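Local coordinates for protein DNA replication initiator (Cdc21/Cdc54) (PDB 1LTL) that probably acts as an ATP-driven single-stranded DNA helicase of the MCM family in replication, represented here by its zinc-binding N-terminal part, at residues A133-R138 with F167-D172. Residues are numbered along the deposited sequence; the frame is centred on the assembly and turned at random.
With ZN (zinc ion), chain G.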
# COMPACT_ATOMS: atom_id res chain seq x y z
N ALA A 133 23.30 7.24 21.55
CA ALA A 133 23.19 6.69 20.20
C ALA A 133 22.64 7.74 19.26
O ALA A 133 21.68 8.44 19.58
CB ALA A 133 22.30 5.48 20.19
N VAL A 134 23.24 7.85 18.10
CA VAL A 134 22.76 8.81 17.13
C VAL A 134 22.08 8.07 16.00
O VAL A 134 22.65 7.14 15.43
CB VAL A 134 23.91 9.65 16.59
CG1 VAL A 134 23.44 10.51 15.45
CG2 VAL A 134 24.47 10.51 17.71
N PHE A 135 20.86 8.46 15.67
CA PHE A 135 20.17 7.78 14.60
C PHE A 135 19.89 8.69 13.42
O PHE A 135 19.74 9.91 13.55
CB PHE A 135 18.83 7.22 15.06
CG PHE A 135 18.92 6.24 16.20
CD1 PHE A 135 19.00 6.69 17.50
CD2 PHE A 135 18.88 4.88 15.97
CE1 PHE A 135 19.04 5.79 18.55
CE2 PHE A 135 18.91 3.98 17.01
CZ PHE A 135 18.99 4.43 18.30
N GLU A 136 19.83 8.07 12.24
CA GLU A 136 19.50 8.77 11.02
C GLU A 136 18.07 8.35 10.71
O GLU A 136 17.76 7.17 10.60
CB GLU A 136 20.40 8.33 9.88
CG GLU A 136 20.06 8.95 8.54
CD GLU A 136 20.75 8.24 7.39
OE1 GLU A 136 20.32 7.12 7.00
OE2 GLU A 136 21.75 8.79 6.86
N CYS A 137 17.19 9.33 10.61
CA CYS A 137 15.82 9.05 10.29
C CYS A 137 15.73 8.66 8.81
O CYS A 137 16.13 9.43 7.95
CB CYS A 137 14.97 10.28 10.54
SG CYS A 137 13.31 10.01 9.95
N ARG A 138 15.21 7.48 8.52
CA ARG A 138 15.11 7.03 7.15
C ARG A 138 14.07 7.77 6.36
O ARG A 138 13.95 7.60 5.16
CB ARG A 138 14.84 5.53 7.13
CG ARG A 138 15.99 4.79 7.76
CD ARG A 138 15.87 3.30 7.64
NE ARG A 138 17.16 2.73 7.27
CZ ARG A 138 17.59 1.52 7.64
NH1 ARG A 138 16.82 0.74 8.40
NH2 ARG A 138 18.79 1.09 7.23
N PHE A 167 14.37 4.21 11.79
CA PHE A 167 15.68 4.81 11.95
C PHE A 167 16.83 3.85 11.73
O PHE A 167 16.67 2.64 11.83
CB PHE A 167 15.82 5.40 13.35
CG PHE A 167 14.75 6.36 13.71
CD1 PHE A 167 13.53 5.91 14.14
CD2 PHE A 167 14.95 7.71 13.55
CE1 PHE A 167 12.51 6.79 14.41
CE2 PHE A 167 13.92 8.60 13.82
CZ PHE A 167 12.71 8.14 14.25
N ARG A 168 17.99 4.43 11.42
CA ARG A 168 19.21 3.67 11.20
C ARG A 168 20.24 4.22 12.18
O ARG A 168 20.46 5.43 12.25
CB ARG A 168 19.71 3.87 9.77
CG ARG A 168 20.91 3.01 9.43
CD ARG A 168 21.97 3.79 8.67
NE ARG A 168 21.73 3.77 7.23
CZ ARG A 168 22.45 4.45 6.34
NH1 ARG A 168 23.47 5.22 6.72
NH2 ARG A 168 22.15 4.35 5.05
N LEU A 169 20.88 3.33 12.92
CA LEU A 169 21.87 3.75 13.90
C LEU A 169 23.17 4.12 13.26
O LEU A 169 23.69 3.36 12.46
CB LEU A 169 22.12 2.63 14.90
CG LEU A 169 23.25 2.84 15.89
CD1 LEU A 169 23.00 4.07 16.75
CD2 LEU A 169 23.36 1.62 16.75
N LEU A 170 23.73 5.27 13.61
CA LEU A 170 25.02 5.67 13.04
C LEU A 170 26.10 5.49 14.08
O LEU A 170 26.39 6.42 14.81
CB LEU A 170 24.97 7.13 12.60
CG LEU A 170 23.87 7.47 11.60
CD1 LEU A 170 23.93 8.91 11.21
CD2 LEU A 170 24.01 6.57 10.39
N GLN A 171 26.70 4.30 14.15
CA GLN A 171 27.72 4.07 15.17
C GLN A 171 28.85 5.08 15.22
O GLN A 171 29.23 5.51 16.31
CB GLN A 171 28.33 2.68 15.04
CG GLN A 171 29.33 2.38 16.14
CD GLN A 171 29.93 0.99 16.04
OE1 GLN A 171 29.21 -0.01 15.91
NE2 GLN A 171 31.26 0.91 16.11
N ASP A 172 29.39 5.45 14.07
CA ASP A 172 30.50 6.40 14.03
C ASP A 172 30.18 7.77 14.60
O ASP A 172 31.09 8.58 14.80
CB ASP A 172 31.02 6.57 12.61
CG ASP A 172 31.59 5.29 12.05
OD1 ASP A 172 32.02 4.42 12.86
OD2 ASP A 172 31.63 5.16 10.79
ZN ZN G . 12.44 12.27 9.88
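Phe135 and Leu169 face each other as a non-hydrogen-bonded pair of two antiparallel strands, and between them they illustrate how an antiparallel strand pair can be packed on one face and charged on the other. On the apolar face, Leu169 CD1 lies over the Phe135 ring, 4.3 Å from its centroid and displaced toward the rim, and also touches Ala133 CB. Phe135 CB meets Phe167 CB at 3.9 Å, while the Phe167 ring runs on beside Cys137, its CE2 against the cysteine CB. Val146, Ile153 and Pro156 add to the packing around Phe135. Backbone bonds join the strands: Glu136 and Arg168 exchange two, Glu136 N to Arg168 O being 2.7 Å and nearly straight, and Leu170 N continues to Val134 O at 2.8 Å.

The opposite face carries the charges. Leu170 CD1 covers Glu136 CB at 3.8 Å, and the packing loosens toward the exposed Arg138. Glu136 and Arg168 point the same way, each with CG anti to the backbone N; bends at chi2 and chi3 (-87°) bring the arginine head under Glu136 OE1, which sits over the centre of the guanidinium face. The OE1 to Arg168 NE distance is 3.6 Å, a long salt bridge at which no N-H is aimed. Arg138 crosses Arg168 at about a right angle, laying its own guanidinium face on CB and CG of that chain. A serine in place of Arg168 would probably leave Glu136 OE1 without its facing positive charge and take the CG methylene from under the Arg138 guanidinium. Pro156 of a second subunit packs on Arg168.

At the end of strand 133-137, Cys137 SG binds zinc at 2.4 Å and stands obliquely beside the Phe167 ring. With Cys140, Cys159 and Cys162 it completes the four-cysteine zinc site, a zinc-ribbon-like insertion in the OB domain of MCM proteins.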